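Local coordinates for SnoaL-like domain-containing protein (Silicibacter pomeroyi, PDB 3FLJ) that is of unknown function but, as a SnoaL-like protein with a cystatin-like fold that pairs into a dimer, may bind a small molecule, as some relatives of this fold do, at residues L38-L43 against P63-L68; R48-T53 against I117-V122; F78-I83 against L92-K97; G87-L92 against L108-E113. All blocks are in the same frame, centred on the assembly; numbering follows the deposited sequence.

Interaction 1 (L38-L43 against P63-L68)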
loop_
_atom_site.group_PDB
_atom_site.type_symbol
_atom_site.label_atom_id
_atom_site.label_comp_id
_atom_site.label_asym_id
_atom_site.label_seq_id
_atom_site.Cartn_x
_atom_site.Cartn_y
_atom_site.Cartn_z
ATOM N N LEU A 38 -21.885 -9.710 5.557
ATOM C CA LEU A 38 -20.883 -9.939 6.617
ATOM C C LEU A 38 -19.909 -8.759 6.803
ATOM O O LEU A 38 -19.441 -8.528 7.919
ATOM C CB LEU A 38 -20.135 -11.265 6.401
ATOM C CG LEU A 38 -21.000 -12.541 6.426
ATOM C CD1 LEU A 38 -20.125 -13.757 6.135
ATOM C CD2 LEU A 38 -21.766 -12.746 7.742
ATOM N N ILE A 39 -19.615 -8.028 5.725
ATOM C CA ILE A 39 -18.761 -6.826 5.776
ATOM C C ILE A 39 -19.448 -5.687 6.568
ATOM O O ILE A 39 -18.780 -5.063 7.389
ATOM C CB ILE A 39 -18.356 -6.334 4.334
ATOM C CG1 ILE A 39 -17.450 -7.362 3.628
ATOM C CG2 ILE A 39 -17.615 -4.999 4.390
ATOM C CD1 ILE A 39 -17.367 -7.203 2.106
ATOM N N HIS A 40 -20.758 -5.474 6.319
ATOM C CA HIS A 40 -21.562 -4.404 6.937
ATOM C C HIS A 40 -21.360 -4.263 8.466
ATOM O O HIS A 40 -21.135 -3.148 8.954
ATOM C CB HIS A 40 -23.052 -4.623 6.597
ATOM C CG HIS A 40 -23.920 -3.429 6.816
ATOM N ND1 HIS A 40 -24.530 -3.162 8.020
ATOM C CD2 HIS A 40 -24.321 -2.455 5.967
ATOM C CE1 HIS A 40 -25.258 -2.065 7.910
ATOM N NE2 HIS A 40 -25.146 -1.615 6.675
ATOM N N ALA A 41 -21.429 -5.391 9.184
ATOM C CA ALA A 41 -21.289 -5.429 10.662
ATOM C C ALA A 41 -19.955 -4.934 11.251
ATOM O O ALA A 41 -19.910 -4.539 12.420
ATOM C CB ALA A 41 -21.617 -6.837 11.203
ATOM N N LEU A 42 -18.894 -4.963 10.451
ATOM C CA LEU A 42 -17.565 -4.480 10.863
ATOM C C LEU A 42 -17.308 -2.983 10.613
ATOM O O LEU A 42 -16.303 -2.456 11.103
ATOM C CB LEU A 42 -16.482 -5.302 10.149
ATOM C CG LEU A 42 -16.581 -6.834 10.312
ATOM C CD1 LEU A 42 -15.389 -7.489 9.648
ATOM C CD2 LEU A 42 -16.689 -7.275 11.771
ATOM N N LEU A 43 -18.227 -2.300 9.919
ATOM C CA LEU A 43 -18.028 -0.914 9.485
ATOM C C LEU A 43 -18.720 0.078 10.392
ATOM O O LEU A 43 -19.848 -0.160 10.806
ATOM C CB LEU A 43 -18.572 -0.730 8.061
ATOM C CG LEU A 43 -18.072 -1.662 6.954
ATOM C CD1 LEU A 43 -18.785 -1.355 5.614
ATOM C CD2 LEU A 43 -16.566 -1.615 6.789
ATOM N N PRO A 63 -23.264 2.101 1.361
ATOM C CA PRO A 63 -22.474 2.181 0.125
ATOM C C PRO A 63 -21.070 1.526 0.176
ATOM O O PRO A 63 -20.664 0.902 -0.814
ATOM C CB PRO A 63 -22.395 3.691 -0.154
ATOM C CG PRO A 63 -22.770 4.365 1.076
ATOM C CD PRO A 63 -23.652 3.447 1.840
ATOM N N VAL A 64 -20.369 1.638 1.310
ATOM C CA VAL A 64 -19.013 1.054 1.448
ATOM C C VAL A 64 -19.043 -0.477 1.375
ATOM O O VAL A 64 -18.200 -1.067 0.696
ATOM C CB VAL A 64 -18.269 1.587 2.698
ATOM C CG1 VAL A 64 -16.982 0.794 2.991
ATOM C CG2 VAL A 64 -17.978 3.082 2.509
ATOM N N ALA A 65 -20.006 -1.101 2.061
ATOM C CA ALA A 65 -20.170 -2.570 2.034
ATOM C C ALA A 65 -20.432 -3.070 0.593
ATOM O O ALA A 65 -19.875 -4.089 0.186
ATOM C CB ALA A 65 -21.289 -3.024 2.996
ATOM N N ALA A 66 -21.265 -2.333 -0.153
ATOM C CA ALA A 66 -21.558 -2.609 -1.573
ATOM C C ALA A 66 -20.320 -2.498 -2.454
ATOM O O ALA A 66 -20.086 -3.368 -3.290
ATOM C CB ALA A 66 -22.673 -1.695 -2.097
ATOM N N VAL A 67 -19.525 -1.445 -2.250
ATOM C CA VAL A 67 -18.278 -1.244 -2.996
ATOM C C VAL A 67 -17.302 -2.382 -2.691
ATOM O O VAL A 67 -16.762 -2.978 -3.618
ATOM C CB VAL A 67 -17.632 0.169 -2.744
ATOM C CG1 VAL A 67 -16.275 0.299 -3.449
ATOM C CG2 VAL A 67 -18.568 1.260 -3.232
ATOM N N LEU A 68 -17.119 -2.704 -1.405
ATOM C CA LEU A 68 -16.215 -3.797 -0.990
ATOM C C LEU A 68 -16.645 -5.167 -1.526
ATOM O O LEU A 68 -15.779 -5.980 -1.881
ATOM C CB LEU A 68 -16.037 -3.832 0.536
ATOM C CG LEU A 68 -15.251 -2.658 1.140
ATOM C CD1 LEU A 68 -15.435 -2.621 2.668
ATOM C CD2 LEU A 68 -13.751 -2.735 0.770
#

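Interaction 2 (R48-T53 against I117-V122)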
loop_
_atom_site.group_PDB
_atom_site.type_symbol
_atom_site.label_atom_id
_atom_site.label_comp_id
_atom_site.label_asym_id
_atom_site.label_seq_id
_atom_site.Cartn_x
_atom_site.Cartn_y
_atom_site.Cartn_z
ATOM N N ARG A 48 -15.354 5.677 6.127
ATOM C CA ARG A 48 -14.765 6.304 4.946
ATOM C C ARG A 48 -13.923 5.246 4.239
ATOM O O ARG A 48 -13.023 4.677 4.856
ATOM C CB ARG A 48 -13.905 7.484 5.367
ATOM C CG ARG A 48 -14.718 8.618 5.957
ATOM C CD ARG A 48 -13.874 9.773 6.461
ATOM N NE ARG A 48 -13.113 9.497 7.696
ATOM C CZ ARG A 48 -13.610 9.402 8.950
ATOM N NH1 ARG A 48 -14.909 9.538 9.227
ATOM N NH2 ARG A 48 -12.775 9.168 9.965
ATOM N N PHE A 49 -14.260 4.946 2.979
ATOM C CA PHE A 49 -13.511 4.001 2.136
ATOM C C PHE A 49 -12.818 4.795 1.020
ATOM O O PHE A 49 -13.492 5.511 0.287
ATOM C CB PHE A 49 -14.397 2.903 1.566
ATOM C CG PHE A 49 -13.675 1.992 0.610
ATOM C CD1 PHE A 49 -12.729 1.073 1.086
ATOM C CD2 PHE A 49 -13.906 2.073 -0.768
ATOM C CE1 PHE A 49 -12.021 0.230 0.204
ATOM C CE2 PHE A 49 -13.206 1.241 -1.676
ATOM C CZ PHE A 49 -12.263 0.311 -1.190
HETATM N N MSE A 50 -11.494 4.637 0.922
HETATM C CA MSE A 50 -10.656 5.314 -0.072
HETATM C C MSE A 50 -10.015 4.246 -0.979
HETATM O O MSE A 50 -9.083 3.549 -0.554
HETATM C CB MSE A 50 -9.621 6.149 0.666
HETATM C CG MSE A 50 -10.207 7.413 1.289
HETATM SE SE MSE A 50 -9.195 7.978 2.825
HETATM C CE MSE A 50 -9.841 6.607 4.116
ATOM N N PRO A 51 -10.501 4.116 -2.246
ATOM C CA PRO A 51 -9.992 3.048 -3.111
ATOM C C PRO A 51 -8.601 3.311 -3.702
ATOM O O PRO A 51 -8.152 4.444 -3.684
ATOM C CB PRO A 51 -11.045 3.011 -4.220
ATOM C CG PRO A 51 -11.427 4.420 -4.386
ATOM C CD PRO A 51 -11.489 4.943 -2.987
ATOM N N PRO A 52 -7.942 2.280 -4.272
ATOM C CA PRO A 52 -6.622 2.523 -4.883
ATOM C C PRO A 52 -6.692 3.201 -6.269
ATOM O O PRO A 52 -5.667 3.696 -6.763
ATOM C CB PRO A 52 -6.054 1.116 -5.013
ATOM C CG PRO A 52 -7.237 0.265 -5.260
ATOM C CD PRO A 52 -8.387 0.891 -4.504
ATOM N N THR A 53 -7.885 3.220 -6.865
ATOM C CA THR A 53 -8.143 3.738 -8.202
ATOM C C THR A 53 -8.234 5.268 -8.217
ATOM O O THR A 53 -7.289 5.922 -8.647
ATOM C CB THR A 53 -9.424 3.087 -8.754
ATOM O OG1 THR A 53 -10.475 3.288 -7.801
ATOM C CG2 THR A 53 -9.218 1.578 -8.942
ATOM N N ILE A 117 -14.616 -0.436 11.905
ATOM C CA ILE A 117 -13.746 0.165 10.897
ATOM C C ILE A 117 -14.251 1.582 10.590
ATOM O O ILE A 117 -15.359 1.740 10.071
ATOM C CB ILE A 117 -13.674 -0.694 9.596
ATOM C CG1 ILE A 117 -13.112 -2.101 9.914
ATOM C CG2 ILE A 117 -12.816 0.001 8.536
ATOM C CD1 ILE A 117 -13.122 -3.071 8.743
ATOM N N GLN A 118 -13.431 2.588 10.931
ATOM C CA GLN A 118 -13.745 4.010 10.723
ATOM C C GLN A 118 -13.168 4.505 9.391
ATOM O O GLN A 118 -13.848 5.229 8.679
ATOM C CB GLN A 118 -13.212 4.858 11.884
ATOM C CG GLN A 118 -13.703 6.321 11.909
ATOM C CD GLN A 118 -15.227 6.450 12.088
ATOM O OE1 GLN A 118 -15.759 6.246 13.184
ATOM N NE2 GLN A 118 -15.924 6.797 11.003
ATOM N N ASP A 119 -11.904 4.172 9.115
ATOM C CA ASP A 119 -11.213 4.513 7.850
ATOM C C ASP A 119 -10.630 3.242 7.256
ATOM O O ASP A 119 -10.003 2.471 7.977
ATOM C CB ASP A 119 -10.087 5.507 8.076
ATOM C CG ASP A 119 -10.583 6.833 8.584
ATOM O OD1 ASP A 119 -11.224 7.548 7.803
ATOM O OD2 ASP A 119 -10.302 7.160 9.747
ATOM N N PHE A 120 -10.835 3.059 5.951
ATOM C CA PHE A 120 -10.409 1.883 5.181
ATOM C C PHE A 120 -9.834 2.475 3.881
ATOM O O PHE A 120 -10.589 2.901 3.003
ATOM C CB PHE A 120 -11.655 1.006 4.943
ATOM C CG PHE A 120 -11.382 -0.414 4.461
ATOM C CD1 PHE A 120 -10.357 -0.740 3.546
ATOM C CD2 PHE A 120 -12.253 -1.443 4.861
ATOM C CE1 PHE A 120 -10.168 -2.062 3.112
ATOM C CE2 PHE A 120 -12.066 -2.774 4.421
ATOM C CZ PHE A 120 -11.021 -3.074 3.539
ATOM N N GLU A 121 -8.503 2.520 3.785
ATOM C CA GLU A 121 -7.784 3.095 2.645
ATOM C C GLU A 121 -6.955 2.002 1.975
ATOM O O GLU A 121 -6.182 1.324 2.658
ATOM C CB GLU A 121 -6.914 4.236 3.150
ATOM C CG GLU A 121 -6.175 5.010 2.058
ATOM C CD GLU A 121 -5.628 6.325 2.564
ATOM O OE1 GLU A 121 -5.364 6.454 3.773
ATOM O OE2 GLU A 121 -5.475 7.245 1.754
ATOM N N VAL A 122 -7.113 1.837 0.653
ATOM C CA VAL A 122 -6.445 0.765 -0.094
ATOM C C VAL A 122 -5.361 1.319 -1.018
ATOM O O VAL A 122 -5.625 2.214 -1.822
ATOM C CB VAL A 122 -7.449 -0.084 -0.891
ATOM C CG1 VAL A 122 -6.727 -1.232 -1.680
ATOM C CG2 VAL A 122 -8.515 -0.666 0.027
#

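Interaction 3 (F78-I83 against L92-K97)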
loop_
_atom_site.group_PDB
_atom_site.type_symbol
_atom_site.label_atom_id
_atom_site.label_comp_id
_atom_site.label_asym_id
_atom_site.label_seq_id
_atom_site.Cartn_x
_atom_site.Cartn_y
_atom_site.Cartn_z
ATOM N N PHE A 78 -7.357 -14.486 -3.876
ATOM C CA PHE A 78 -7.102 -13.501 -2.837
ATOM C C PHE A 78 -6.636 -14.178 -1.556
ATOM O O PHE A 78 -7.212 -15.183 -1.129
ATOM C CB PHE A 78 -8.358 -12.656 -2.551
ATOM C CG PHE A 78 -8.118 -11.509 -1.599
ATOM C CD1 PHE A 78 -8.124 -11.713 -0.204
ATOM C CD2 PHE A 78 -7.862 -10.226 -2.085
ATOM C CE1 PHE A 78 -7.873 -10.655 0.684
ATOM C CE2 PHE A 78 -7.629 -9.155 -1.210
ATOM C CZ PHE A 78 -7.629 -9.371 0.183
ATOM N N ARG A 79 -5.602 -13.607 -0.945
ATOM C CA ARG A 79 -5.171 -14.009 0.396
ATOM C C ARG A 79 -4.336 -12.919 1.040
ATOM O O ARG A 79 -3.570 -12.228 0.350
ATOM C CB ARG A 79 -4.414 -15.357 0.443
ATOM C CG ARG A 79 -2.975 -15.422 -0.074
ATOM C CD ARG A 79 -2.897 -15.210 -1.559
ATOM N NE ARG A 79 -1.527 -15.367 -2.055
ATOM C CZ ARG A 79 -1.173 -15.472 -3.343
ATOM N NH1 ARG A 79 -2.072 -15.402 -4.330
ATOM N NH2 ARG A 79 0.116 -15.625 -3.649
ATOM N N TYR A 80 -4.489 -12.779 2.354
ATOM C CA TYR A 80 -3.634 -11.886 3.128
ATOM C C TYR A 80 -2.290 -12.591 3.314
ATOM O O TYR A 80 -2.240 -13.824 3.343
ATOM C CB TYR A 80 -4.275 -11.497 4.463
ATOM C CG TYR A 80 -5.422 -10.534 4.277
ATOM C CD1 TYR A 80 -5.173 -9.193 3.977
ATOM C CD2 TYR A 80 -6.762 -10.949 4.402
ATOM C CE1 TYR A 80 -6.224 -8.266 3.794
ATOM C CE2 TYR A 80 -7.831 -10.020 4.235
ATOM C CZ TYR A 80 -7.546 -8.685 3.934
ATOM O OH TYR A 80 -8.555 -7.784 3.760
ATOM N N ARG A 81 -1.217 -11.801 3.358
ATOM C CA ARG A 81 0.157 -12.278 3.575
ATOM C C ARG A 81 0.627 -11.910 4.969
ATOM O O ARG A 81 1.076 -12.781 5.709
ATOM C CB ARG A 81 1.099 -11.709 2.521
ATOM C CG ARG A 81 0.668 -12.106 1.114
ATOM C CD ARG A 81 1.757 -11.997 0.089
ATOM N NE ARG A 81 2.347 -10.652 -0.020
ATOM C CZ ARG A 81 3.175 -10.260 -1.000
ATOM N NH1 ARG A 81 3.495 -11.058 -2.022
ATOM N NH2 ARG A 81 3.676 -9.038 -0.983
ATOM N N ARG A 82 0.515 -10.622 5.314
ATOM C CA ARG A 82 0.922 -10.108 6.627
ATOM C C ARG A 82 -0.133 -9.198 7.255
ATOM O O ARG A 82 -0.724 -8.386 6.553
ATOM C CB ARG A 82 2.266 -9.391 6.538
ATOM C CG ARG A 82 3.424 -10.332 6.246
ATOM C CD ARG A 82 4.750 -9.604 6.365
ATOM N NE ARG A 82 4.940 -8.572 5.341
ATOM C CZ ARG A 82 5.962 -7.700 5.291
ATOM N NH1 ARG A 82 6.934 -7.719 6.187
ATOM N NH2 ARG A 82 6.041 -6.796 4.311
ATOM N N ILE A 83 -0.360 -9.374 8.560
ATOM C CA ILE A 83 -1.297 -8.574 9.366
ATOM C C ILE A 83 -0.387 -7.823 10.329
ATOM O O ILE A 83 0.170 -8.436 11.231
ATOM C CB ILE A 83 -2.329 -9.463 10.148
ATOM C CG1 ILE A 83 -3.021 -10.502 9.245
ATOM C CG2 ILE A 83 -3.364 -8.589 10.871
ATOM C CD1 ILE A 83 -3.740 -9.928 8.052
ATOM N N LEU A 92 -3.060 -4.507 6.570
ATOM C CA LEU A 92 -3.249 -5.897 6.140
ATOM C C LEU A 92 -2.775 -6.019 4.687
ATOM O O LEU A 92 -3.447 -5.566 3.753
ATOM C CB LEU A 92 -4.700 -6.360 6.275
ATOM C CG LEU A 92 -5.327 -6.453 7.667
ATOM C CD1 LEU A 92 -5.637 -5.085 8.224
ATOM C CD2 LEU A 92 -6.607 -7.343 7.649
ATOM N N GLU A 93 -1.613 -6.643 4.521
ATOM C CA GLU A 93 -0.993 -6.861 3.219
ATOM C C GLU A 93 -1.620 -8.078 2.554
ATOM O O GLU A 93 -1.715 -9.123 3.185
ATOM C CB GLU A 93 0.507 -7.071 3.402
ATOM C CG GLU A 93 1.330 -7.406 2.169
ATOM C CD GLU A 93 2.736 -7.782 2.566
ATOM O OE1 GLU A 93 3.278 -7.148 3.477
ATOM O OE2 GLU A 93 3.293 -8.717 2.011
ATOM N N PHE A 94 -1.992 -7.941 1.279
ATOM C CA PHE A 94 -2.582 -9.035 0.493
ATOM C C PHE A 94 -1.980 -9.169 -0.900
ATOM O O PHE A 94 -1.318 -8.247 -1.389
ATOM C CB PHE A 94 -4.104 -8.857 0.384
ATOM C CG PHE A 94 -4.549 -7.607 -0.352
ATOM C CD1 PHE A 94 -4.708 -7.615 -1.747
ATOM C CD2 PHE A 94 -4.846 -6.437 0.347
ATOM C CE1 PHE A 94 -5.144 -6.460 -2.444
ATOM C CE2 PHE A 94 -5.295 -5.273 -0.329
ATOM C CZ PHE A 94 -5.440 -5.285 -1.730
ATOM N N GLN A 95 -2.208 -10.340 -1.494
ATOM C CA GLN A 95 -1.874 -10.644 -2.883
ATOM C C GLN A 95 -3.133 -11.236 -3.539
ATOM O O GLN A 95 -3.920 -11.938 -2.887
ATOM C CB GLN A 95 -0.700 -11.605 -2.980
ATOM C CG GLN A 95 -0.156 -11.765 -4.414
ATOM C CD GLN A 95 1.104 -12.608 -4.515
ATOM O OE1 GLN A 95 1.757 -12.911 -3.516
ATOM N NE2 GLN A 95 1.452 -12.995 -5.741
ATOM N N CYS A 96 -3.327 -10.925 -4.817
ATOM C CA CYS A 96 -4.468 -11.423 -5.597
ATOM C C CYS A 96 -4.192 -11.230 -7.089
ATOM O O CYS A 96 -3.053 -10.888 -7.479
ATOM C CB CYS A 96 -5.764 -10.693 -5.173
ATOM S SG CYS A 96 -5.716 -8.941 -5.452
ATOM N N LYS A 97 -5.189 -11.551 -7.908
ATOM C CA LYS A 97 -5.159 -11.270 -9.340
ATOM C C LYS A 97 -6.424 -10.517 -9.765
ATOM O O LYS A 97 -7.468 -10.610 -9.097
ATOM C CB LYS A 97 -5.004 -12.553 -10.172
ATOM C CG LYS A 97 -3.827 -13.420 -9.765
ATOM C CD LYS A 97 -3.543 -14.586 -10.709
ATOM C CE LYS A 97 -2.898 -14.129 -12.012
ATOM N NZ LYS A 97 -2.378 -15.255 -12.854
#

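Interaction 4 (G87-L92 against L108-E113)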
loop_
_atom_site.group_PDB
_atom_site.type_symbol
_atom_site.label_atom_id
_atom_site.label_comp_id
_atom_site.label_asym_id
_atom_site.label_seq_id
_atom_site.Cartn_x
_atom_site.Cartn_y
_atom_site.Cartn_z
ATOM N N GLY A 87 -3.665 -2.209 18.428
ATOM C CA GLY A 87 -4.739 -1.354 18.912
ATOM C C GLY A 87 -5.744 -0.970 17.845
ATOM O O GLY A 87 -6.529 -1.807 17.413
ATOM N N LYS A 88 -5.701 0.293 17.427
ATOM C CA LYS A 88 -6.622 0.841 16.425
ATOM C C LYS A 88 -6.025 1.050 15.040
ATOM O O LYS A 88 -6.785 1.334 14.126
ATOM C CB LYS A 88 -7.233 2.143 16.968
ATOM C CG LYS A 88 -8.143 1.833 18.175
ATOM C CD LYS A 88 -8.753 3.054 18.818
ATOM C CE LYS A 88 -9.715 2.640 19.922
ATOM N NZ LYS A 88 -9.104 1.762 20.967
ATOM N N ASP A 89 -4.716 0.818 14.873
ATOM C CA ASP A 89 -3.977 1.097 13.633
ATOM C C ASP A 89 -3.447 -0.193 13.041
ATOM O O ASP A 89 -2.638 -0.853 13.683
ATOM C CB ASP A 89 -2.802 2.023 13.980
ATOM C CG ASP A 89 -3.257 3.371 14.513
ATOM O OD1 ASP A 89 -4.089 4.004 13.844
ATOM O OD2 ASP A 89 -2.789 3.792 15.600
ATOM N N TRP A 90 -3.916 -0.558 11.836
ATOM C CA TRP A 90 -3.535 -1.820 11.165
ATOM C C TRP A 90 -3.250 -1.677 9.670
ATOM O O TRP A 90 -3.811 -0.801 9.013
ATOM C CB TRP A 90 -4.642 -2.870 11.352
ATOM C CG TRP A 90 -4.866 -3.229 12.783
ATOM C CD1 TRP A 90 -5.685 -2.601 13.657
ATOM C CD2 TRP A 90 -4.216 -4.270 13.514
ATOM N NE1 TRP A 90 -5.606 -3.192 14.890
ATOM C CE2 TRP A 90 -4.708 -4.217 14.843
ATOM C CE3 TRP A 90 -3.273 -5.253 13.176
ATOM C CZ2 TRP A 90 -4.298 -5.115 15.839
ATOM C CZ3 TRP A 90 -2.851 -6.148 14.167
ATOM C CH2 TRP A 90 -3.377 -6.079 15.481
ATOM N N ALA A 91 -2.365 -2.543 9.165
ATOM C CA ALA A 91 -2.008 -2.630 7.739
ATOM C C ALA A 91 -2.071 -4.119 7.382
ATOM O O ALA A 91 -1.276 -4.906 7.916
ATOM C CB ALA A 91 -0.609 -2.074 7.507
ATOM N N LEU A 92 -3.060 -4.507 6.570
ATOM C CA LEU A 92 -3.249 -5.897 6.140
ATOM C C LEU A 92 -2.775 -6.019 4.687
ATOM O O LEU A 92 -3.447 -5.566 3.753
ATOM C CB LEU A 92 -4.700 -6.360 6.275
ATOM C CG LEU A 92 -5.327 -6.453 7.667
ATOM C CD1 LEU A 92 -5.637 -5.085 8.224
ATOM C CD2 LEU A 92 -6.607 -7.343 7.649
ATOM N N LEU A 108 -5.343 -0.308 4.703
ATOM C CA LEU A 108 -4.949 0.553 5.832
ATOM C C LEU A 108 -6.213 0.801 6.643
ATOM O O LEU A 108 -7.122 1.496 6.169
ATOM C CB LEU A 108 -4.328 1.864 5.358
ATOM C CG LEU A 108 -2.981 1.738 4.642
ATOM C CD1 LEU A 108 -2.632 3.034 3.892
ATOM C CD2 LEU A 108 -1.872 1.334 5.639
ATOM N N ILE A 109 -6.257 0.244 7.854
ATOM C CA ILE A 109 -7.439 0.287 8.717
ATOM C C ILE A 109 -7.200 1.108 9.968
ATOM O O ILE A 109 -6.173 0.928 10.624
ATOM C CB ILE A 109 -7.880 -1.145 9.127
ATOM C CG1 ILE A 109 -8.211 -2.005 7.893
ATOM C CG2 ILE A 109 -9.094 -1.121 10.089
ATOM C CD1 ILE A 109 -9.349 -1.515 6.987
ATOM N N THR A 110 -8.152 2.000 10.267
ATOM C CA THR A 110 -8.202 2.771 11.509
ATOM C C THR A 110 -9.526 2.395 12.177
ATOM O O THR A 110 -10.596 2.573 11.570
ATOM C CB THR A 110 -8.144 4.282 11.286
ATOM O OG1 THR A 110 -7.066 4.582 10.388
ATOM C CG2 THR A 110 -7.921 5.011 12.624
ATOM N N LEU A 111 -9.447 1.845 13.392
ATOM C CA LEU A 111 -10.633 1.470 14.172
ATOM C C LEU A 111 -11.028 2.632 15.079
ATOM O O LEU A 111 -10.176 3.437 15.472
ATOM C CB LEU A 111 -10.385 0.207 15.012
ATOM C CG LEU A 111 -9.931 -1.057 14.252
ATOM C CD1 LEU A 111 -9.590 -2.192 15.235
ATOM C CD2 LEU A 111 -10.967 -1.520 13.226
ATOM N N ASN A 112 -12.322 2.723 15.384
ATOM C CA ASN A 112 -12.861 3.735 16.335
ATOM C C ASN A 112 -12.892 3.132 17.754
ATOM O O ASN A 112 -12.523 1.956 17.908
ATOM C CB ASN A 112 -14.226 4.299 15.861
ATOM C CG ASN A 112 -15.346 3.254 15.775
ATOM O OD1 ASN A 112 -15.298 2.182 16.382
ATOM N ND2 ASN A 112 -16.370 3.586 15.008
ATOM N N GLU A 113 -13.337 3.913 18.755
ATOM C CA GLU A 113 -13.461 3.481 20.174
ATOM C C GLU A 113 -14.299 2.201 20.324
ATOM O O GLU A 113 -14.015 1.358 21.167
ATOM C CB GLU A 113 -14.082 4.615 21.029
ATOM C CG GLU A 113 -14.190 4.339 22.551
ATOM C CD GLU A 113 -14.818 5.483 23.347
ATOM O OE1 GLU A 113 -14.648 6.664 22.988
ATOM O OE2 GLU A 113 -15.480 5.187 24.357
#

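Interaction 1 (L38-L43 against P63-L68)
Leu43 and Ile39 press their methyl groups onto one side of the helix running through 63-68, and apolar packing carries the 244 Å² buried here. Leu43 works chiefly through CD1, which lies 3.8 Å from CG1 of Val64 and 4.0 Å from CB of Ala65, so a single methyl meets two successive residues of the helix. Ile39 uses both branches on one partner. Its CG2 meets CD1 of Leu68 at 3.7 Å, while its CD1 comes to 3.9 Å from CB of Leu68; with CG2 anti to the backbone N and CG1 beside it (chi1 -66°), both ends of the isoleucine can lie against the leucine.

The aromatic contribution is slight and less certain, since the ring of His40 is modelled in two positions: in this one it turns an edge to Ala65, CD2 standing 4.3 Å from CB. The small alanine side chain fits the close backbone approach, where the CA atoms of His40 and Ala65 are 5.4 Å apart.

A type I turn from His40 to Leu43, with Leu43 N bonded to His40 O at 3.2 Å, swings Leu43 back to the helix, whereas His40 NE2, in this conformer, bonds to Asp62 OD1, just before 63-68 on the same helix, adding a polar tie.

Around this contact, Ile39 also rests on Val30 of helix 22-31, Val64 and Leu68 reach Phe49 of strand 47-50, and helix 147-150 covers Pro63 and Ala66.

Interaction 2 (R48-T53 against I117-V122)
Arg48 runs alongside Asp119, both side chains pointing the same way. The salt bridge is close, NE 2.7 Å from OD1, but as a hydrogen bond it is weak, bent to 123° at the hydrogen; a second, likewise weak, joins NH2 to OD2, and the guanidinium and carboxylate planes are 61° apart. The bend in the arginine at chi3 (-72°) folds the guanidinium back so that Gln118 O lies over one of its faces. An alanine here would leave the Asp119 carboxylate without this counter-charge and is likely to let it turn more freely.

Met50, a selenomethionine, holds by its backbone: its N bonds to Phe120 O and its O receives Val122 N, both at 2.9 Å. These bonds set 48-50 parallel to 117-122 within the curved sheet of the cystatin-like fold, and at the start of the latter strand Gln118 and Asp119 both face Thr110 in a classic beta bulge. Beside Met50, Glu121 pairs with Arg125 and Arg81 of the second subunit.

Val122 spreads its branches, CG2 touching Phe49 CE1 at 3.6 Å and CG1 lying 3.9 Å from Pro52 CG. Phe49 also turns its edge to the face of Phe120 in a T-shaped pair, centroids 5.5 Å apart.

Interaction 3 (F78-I83 against L92-K97)
Glu93 reaches out with CG anti to its backbone N (chi1 176°) and an extended chain, while Arg81 and Arg82 each fold at chi3 (-57° and -66°) and bring their guanidinium groups to separate oxygens of the one carboxylate. Arg82 grips side-on: NE and NH2 both lie 2.9 Å from Glu93 OE1, close to the guanidinium plane and on the syn side of that oxygen. Arg81 NE takes the anti lone pair of OE2 at 3.0 Å, and its NH2 adds a weak bond there. Both guanidinium planes stand steeply to the carboxylate. A glutamine in place of Glu93 would probably leave the two arginines without the negative charge they share and loosen their orientation.

Arg81 NH1 also bonds to Gln95 OE1 at 2.9 Å, coming from above the amide plane, and the Gln95 amide stacks on Arg79. On the other side of the sheet, Leu92 CD2 sits over the Tyr80 ring in a CH-pi contact, 4.2 Å from its centroid, and Phe78 and Phe94 lie nearly parallel but slid apart.

Arg81 NH2 continues to Glu121 and Arg82 NH1 to Asp89 of the second subunit. Arg81 and Arg82 both face Glu93, making a classic beta bulge in the hairpin of strands 78-86 and 89-98.

Interaction 4 (G87-L92 against L108-E113)
Trp90 and Ile109 face each other as a hydrogen-bonded antiparallel pair, Trp90 N to Ile109 O at 3.0 Å and Ile109 N to Trp90 O at 2.9 Å. A third bond, Leu111 N to Lys88 O at 2.8 Å, extends the pairing to the hairpin's open end. Between the bonds the side chains meet lightly: Ala91 CB touches Leu108 CD2 at 4.1 Å, and Leu111 CD1 comes to 4.1 Å from Trp90 NE1. The aliphatic chain of Lys88, extended until a bend at its end (chi4 56°), runs past Leu111 O, bringing CE to 3.5 Å from Asn112 O.

The indole is held by the turn that leads into its strand, NE1 donating to Gly87 O at 3.0 Å from well above the carbonyl plane (65°). Farther out, Asn112 bonds to Leu116 and Gln118, while helix 22-31 covers Trp90 and Ile109.

Arg82 of the second subunit meets both Asp89 OD1 and Ile109 O. The carbonyl of Ile109 thus serves sheet and dimer together, and the positive charge probably draws on it as well as on the aspartate.

Interaction 1 is the most buried and wholly apolar across its segments, packing helix 61-74 against helix 36-40 and the turn after it; interactions 2, 3 and 4 are strand pairings, partly buried, that add charge where they border the second subunit. Phe49 joins the first two, packing on Val64, Val67 and Leu68. Interactions 3 and 4 share Leu92 and use strand 89-98 between its two neighbours, while Phe120 against Ile109 and the backbone pair Glu121 O with Leu108 N connect 4 to 2. Only interaction 2 is parallel. Interactions 1 and 3 lie about 19 Å apart between centres, yet Leu68, Phe120 and Phe78 each approach an unidentified molecule, probably from the crystallisation liquor, which may mark a pocket.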